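Local coordinates for inner membrane lipoprotein SadB (Salmonella enterica, PDB 4C47), which is required for proper surface display of the trimeric autotransporter adhesin SadA and may take a direct part in its biogenesis, at residues F83-L92 with I183-F192. Sequence-based numbering, arbitrary orientation.
Sequences FIINNGNIGL and IGIDMENVIF
Facing layers of the C-terminal beta-sandwich meet where the hairpin of strands 82-86 and 91-102 lies over strand 180-186, and aliphatic side chains from both sides pack together. The short strand segments run 7.5 Å apart at a crossing angle of -33°. I85 sends its two branches to different partners: CD1 rests 3.7 Å from I183 CG2, the two side chains crossing at about a right angle, while CG2, anti to its own backbone N, meets I185 CG1 at 3.6 Å. I185 CD1 touches L92 CD1; F125 of strand 124-130 lies against both residues.

Toward the hairpin turn the interface becomes mixed. N87 holds CG between its backbone N and carbonyl carbon (chi1 60°), which turns OD1 back onto its own loop as an Asx motif, accepting from N89 N and, in the carbonyl plane, from I90 N at 2.9 Å. Facing the opposite layer, N87 ND2 gives a weak hydrogen bond to M187 SD (3.4 Å) and donates to a water that in turn donates a hydrogen bond to I185 O. M187, bent at chi2 and chi3, lies alongside I90 pointing the other way, with SD 3.6 Å from I90 CD1, and that CD1 reaches V190 CG1 tip to tip at 3.7 Å. I90 CG1 lies 4.1 Å from F192 CZ, and F192 packs on I84 of the second subunit as well.

With OD1 gripped by two backbone donors, the rotation of the amide is probably fixed, and a single asparagine both shapes the turn and presents its N-H groups to sulfur and water across the sandwich.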
ATOM      1  N   PHE A  83     -10.089  -3.676  24.882  1.00 51.61           N
ATOM      2  CA  PHE A  83      -9.599  -3.203  23.589  1.00 44.74           C
ATOM      3  C   PHE A  83      -8.128  -2.788  23.681  1.00 51.67           C
ATOM      4  O   PHE A  83      -7.608  -2.554  24.766  1.00 52.50           O
ATOM      5  CB  PHE A  83     -10.459  -2.051  23.047  1.00 47.95           C
ATOM      6  CG  PHE A  83     -10.361  -0.779  23.847  1.00 48.87           C
ATOM      7  CD1 PHE A  83     -11.230  -0.541  24.902  1.00 47.28           C
ATOM      8  CD2 PHE A  83      -9.416   0.186  23.533  1.00 48.41           C
ATOM      9  CE1 PHE A  83     -11.152   0.628  25.633  1.00 53.26           C
ATOM     10  CE2 PHE A  83      -9.329   1.361  24.261  1.00 47.10           C
ATOM     11  CZ  PHE A  83     -10.200   1.582  25.316  1.00 55.96           C
ATOM     12  N   ILE A  84      -7.461  -2.702  22.535  1.00 56.68           N
ATOM     13  CA  ILE A  84      -6.048  -2.361  22.499  1.00 47.81           C
ATOM     14  C   ILE A  84      -5.795  -1.173  21.578  1.00 49.49           C
ATOM     15  O   ILE A  84      -6.347  -1.101  20.479  1.00 57.40           O
ATOM     16  CB  ILE A  84      -5.192  -3.559  22.015  1.00 55.62           C
ATOM     17  CG1 ILE A  84      -5.295  -4.739  22.987  1.00 55.62           C
ATOM     18  CG2 ILE A  84      -3.737  -3.151  21.844  1.00 50.00           C
ATOM     19  CD1 ILE A  84      -4.437  -4.602  24.221  1.00 60.93           C
ATOM     20  N   ILE A  85      -4.974  -0.235  22.040  1.00 52.44           N
ATOM     21  CA  ILE A  85      -4.478   0.841  21.192  1.00 49.54           C
ATOM     22  C   ILE A  85      -2.967   0.709  21.039  1.00 54.54           C
ATOM     23  O   ILE A  85      -2.231   0.725  22.025  1.00 51.29           O
ATOM     24  CB  ILE A  85      -4.796   2.231  21.771  1.00 47.53           C
ATOM     25  CG1 ILE A  85      -6.288   2.368  22.071  1.00 48.04           C
ATOM     26  CG2 ILE A  85      -4.341   3.315  20.809  1.00 45.32           C
ATOM     27  CD1 ILE A  85      -6.646   3.679  22.758  1.00 54.98           C
ATOM     28  N   ASN A  86      -2.504   0.578  19.802  1.00 44.19           N
ATOM     29  CA  ASN A  86      -1.083   0.379  19.532  1.00 49.07           C
ATOM     30  C   ASN A  86      -0.691   1.062  18.229  1.00 57.75           C
ATOM     31  O   ASN A  86      -1.174   0.692  17.158  1.00 61.35           O
ATOM     32  CB  ASN A  86      -0.760  -1.123  19.483  1.00 52.48           C
ATOM     33  CG  ASN A  86       0.736  -1.409  19.383  1.00 62.88           C
ATOM     34  OD1 ASN A  86       1.493  -0.666  18.755  1.00 79.20           O
ATOM     35  ND2 ASN A  86       1.163  -2.499  20.001  1.00 61.81           N
ATOM     36  N   ASN A  87       0.185   2.058  18.325  1.00 60.17           N
ATOM     37  CA  ASN A  87       0.610   2.818  17.152  1.00 50.06           C
ATOM     38  C   ASN A  87       2.029   2.493  16.698  1.00 55.31           C
ATOM     39  O   ASN A  87       2.596   3.186  15.850  1.00 67.12           O
ATOM     40  CB  ASN A  87       0.464   4.324  17.397  1.00 51.32           C
ATOM     41  CG  ASN A  87       1.297   4.817  18.573  1.00 61.35           C
ATOM     42  OD1 ASN A  87       2.080   4.068  19.160  1.00 63.87           O
ATOM     43  ND2 ASN A  87       1.133   6.091  18.916  1.00 58.63           N
ATOM     44  N   GLY A  88       2.604   1.443  17.272  1.00 60.00           N
ATOM     45  CA  GLY A  88       3.953   1.043  16.921  1.00 73.78           C
ATOM     46  C   GLY A  88       4.994   1.566  17.892  1.00 76.65           C
ATOM     47  O   GLY A  88       6.149   1.145  17.862  1.00 81.58           O
ATOM     48  N   ASN A  89       4.588   2.492  18.755  1.00 68.88           N
ATOM     49  CA  ASN A  89       5.496   3.072  19.737  1.00 72.29           C
ATOM     50  C   ASN A  89       4.979   2.904  21.156  1.00 71.64           C
ATOM     51  O   ASN A  89       5.719   2.510  22.056  1.00 72.77           O
ATOM     52  CB  ASN A  89       5.727   4.557  19.455  1.00 73.25           C
ATOM     53  CG  ASN A  89       6.394   4.802  18.120  1.00 72.65           C
ATOM     54  OD1 ASN A  89       7.018   3.908  17.550  1.00 79.31           O
ATOM     55  ND2 ASN A  89       6.275   6.026  17.616  1.00 71.64           N
ATOM     56  N   ILE A  90       3.705   3.225  21.348  1.00 67.02           N
ATOM     57  CA  ILE A  90       3.069   3.092  22.647  1.00 60.78           C
ATOM     58  C   ILE A  90       1.932   2.079  22.580  1.00 57.08           C
ATOM     59  O   ILE A  90       1.095   2.128  21.680  1.00 64.52           O
ATOM     60  CB  ILE A  90       2.542   4.452  23.153  1.00 68.01           C
ATOM     61  CG1 ILE A  90       3.709   5.347  23.566  1.00 85.03           C
ATOM     62  CG2 ILE A  90       1.601   4.263  24.326  1.00 68.57           C
ATOM     63  CD1 ILE A  90       3.283   6.672  24.147  1.00 92.49           C
ATOM     64  N   GLY A  91       1.927   1.147  23.524  1.00 52.49           N
ATOM     65  CA  GLY A  91       0.870   0.160  23.617  1.00 42.13           C
ATOM     66  C   GLY A  91       0.045   0.355  24.875  1.00 45.47           C
ATOM     67  O   GLY A  91       0.580   0.441  25.980  1.00 52.00           O
ATOM     68  N   LEU A  92      -1.268   0.430  24.697  1.00 43.06           N
ATOM     69  CA  LEU A  92      -2.197   0.614  25.797  1.00 42.50           C
ATOM     70  C   LEU A  92      -3.291  -0.429  25.690  1.00 45.93           C
ATOM     71  O   LEU A  92      -3.728  -0.765  24.591  1.00 53.70           O
ATOM     72  CB  LEU A  92      -2.837   2.005  25.738  1.00 44.89           C
ATOM     73  CG  LEU A  92      -1.943   3.245  25.820  1.00 51.31           C
ATOM     74  CD1 LEU A  92      -2.795   4.502  25.744  1.00 49.07           C
ATOM     75  CD2 LEU A  92      -1.120   3.238  27.095  1.00 47.46           C
ATOM     76  N   ILE A 183     -10.671   5.738  18.600  1.00 49.09           N
ATOM     77  CA  ILE A 183      -9.730   6.376  19.510  1.00 53.99           C
ATOM     78  C   ILE A 183      -8.271   6.158  19.101  1.00 56.63           C
ATOM     79  O   ILE A 183      -7.844   5.032  18.835  1.00 53.75           O
ATOM     80  CB  ILE A 183      -9.974   5.937  20.970  1.00 55.93           C
ATOM     81  CG1 ILE A 183      -8.971   6.610  21.908  1.00 61.49           C
ATOM     82  CG2 ILE A 183      -9.923   4.420  21.104  1.00 55.97           C
ATOM     83  CD1 ILE A 183      -9.269   6.392  23.372  1.00 70.01           C
ATOM     84  N   GLY A 184      -7.517   7.254  19.043  1.00 57.08           N
ATOM     85  CA  GLY A 184      -6.115   7.206  18.675  1.00 63.84           C
ATOM     86  C   GLY A 184      -5.225   8.004  19.613  1.00 70.93           C
ATOM     87  O   GLY A 184      -5.704   8.792  20.431  1.00 66.69           O
ATOM     88  N   ILE A 185      -3.919   7.802  19.483  1.00 75.61           N
ATOM     89  CA  ILE A 185      -2.942   8.451  20.350  1.00 69.45           C
ATOM     90  C   ILE A 185      -2.241   9.630  19.679  1.00 64.41           C
ATOM     91  O   ILE A 185      -1.652   9.488  18.607  1.00 64.80           O
ATOM     92  CB  ILE A 185      -1.858   7.454  20.809  1.00 70.00           C
ATOM     93  CG1 ILE A 185      -2.477   6.318  21.617  1.00 71.40           C
ATOM     94  CG2 ILE A 185      -0.797   8.163  21.636  1.00 72.99           C
ATOM     95  CD1 ILE A 185      -3.115   6.776  22.897  1.00 73.35           C
ATOM     96  N   ASP A 186      -2.300  10.793  20.319  1.00 71.27           N
ATOM     97  CA  ASP A 186      -1.488  11.930  19.909  1.00 82.76           C
ATOM     98  C   ASP A 186      -0.193  11.904  20.715  1.00 82.28           C
ATOM     99  O   ASP A 186      -0.217  11.800  21.943  1.00 74.97           O
ATOM    100  CB  ASP A 186      -2.238  13.246  20.121  1.00 87.60           C
ATOM    101  CG  ASP A 186      -1.629  14.400  19.340  1.00102.24           C
ATOM    102  OD1 ASP A 186      -0.388  14.541  19.344  1.00108.45           O
ATOM    103  OD2 ASP A 186      -2.396  15.162  18.715  1.00107.89           O
ATOM    104  N   MET A 187       0.933  12.001  20.014  1.00 85.20           N
ATOM    105  CA  MET A 187       2.241  11.748  20.611  1.00 87.53           C
ATOM    106  C   MET A 187       3.096  12.999  20.774  1.00 89.88           C
ATOM    107  O   MET A 187       4.273  12.906  21.117  1.00 94.39           O
ATOM    108  CB  MET A 187       2.999  10.724  19.766  1.00 84.84           C
ATOM    109  CG  MET A 187       2.312   9.379  19.679  1.00 78.24           C
ATOM    110  SD  MET A 187       3.009   8.209  20.852  1.00 76.20           S
ATOM    111  CE  MET A 187       4.611   7.932  20.113  1.00 66.97           C
ATOM    112  N   GLU A 188       2.497  14.162  20.536  1.00 88.29           N
ATOM    113  CA  GLU A 188       3.224  15.430  20.543  1.00 98.81           C
ATOM    114  C   GLU A 188       3.963  15.723  21.852  1.00108.11           C
ATOM    115  O   GLU A 188       5.160  16.012  21.838  1.00114.00           O
ATOM    116  CB  GLU A 188       2.280  16.588  20.205  1.00 98.21           C
ATOM    117  N   ASN A 189       3.257  15.639  22.975  1.00107.42           N
ATOM    118  CA  ASN A 189       3.838  15.993  24.268  1.00110.38           C
ATOM    119  C   ASN A 189       4.062  14.803  25.199  1.00111.95           C
ATOM    120  O   ASN A 189       4.100  14.959  26.421  1.00112.95           O
ATOM    121  CB  ASN A 189       2.970  17.043  24.964  1.00109.65           C
ATOM    122  CG  ASN A 189       2.797  18.298  24.133  1.00111.32           C
ATOM    123  OD1 ASN A 189       3.720  18.731  23.444  1.00110.93           O
ATOM    124  ND2 ASN A 189       1.608  18.885  24.189  1.00114.04           N
ATOM    125  N   VAL A 190       4.215  13.620  24.614  1.00107.83           N
ATOM    126  CA  VAL A 190       4.452  12.397  25.372  1.00101.91           C
ATOM    127  C   VAL A 190       5.842  12.395  26.006  1.00107.11           C
ATOM    128  O   VAL A 190       6.823  12.770  25.365  1.00108.07           O
ATOM    129  CB  VAL A 190       4.284  11.155  24.467  1.00102.42           C
ATOM    130  CG1 VAL A 190       4.858   9.910  25.128  1.00100.68           C
ATOM    131  CG2 VAL A 190       2.821  10.955  24.115  1.00103.54           C
ATOM    132  N   ILE A 191       5.917  11.984  27.269  1.00110.60           N
ATOM    133  CA  ILE A 191       7.190  11.906  27.974  1.00115.42           C
ATOM    134  C   ILE A 191       7.459  10.496  28.499  1.00112.58           C
ATOM    135  O   ILE A 191       6.630   9.918  29.201  1.00107.91           O
ATOM    136  CB  ILE A 191       7.234  12.894  29.156  1.00113.92           C
ATOM    137  N   PHE A 192       8.618   9.947  28.148  1.00115.08           N
ATOM    138  CA  PHE A 192       9.036   8.643  28.651  1.00112.86           C
ATOM    139  C   PHE A 192       9.948   8.808  29.859  1.00121.17           C
ATOM    140  O   PHE A 192      10.775   9.721  29.895  1.00126.83           O
ATOM    141  CB  PHE A 192       9.789   7.857  27.575  1.00108.80           C
ATOM    142  CG  PHE A 192       8.957   7.507  26.377  1.00104.60           C
ATOM    143  CD1 PHE A 192       8.188   6.356  26.361  1.00102.12           C
ATOM    144  CD2 PHE A 192       8.958   8.322  25.259  1.00109.80           C
ATOM    145  CE1 PHE A 192       7.427   6.030  25.256  1.00100.16           C
ATOM    146  CE2 PHE A 192       8.201   8.002  24.152  1.00109.18           C
ATOM    147  CZ  PHE A 192       7.433   6.854  24.150  1.00105.20           C
TER
HETATM  148  O   HOH W   1      -0.647   7.476  17.325  1.00 73.48           O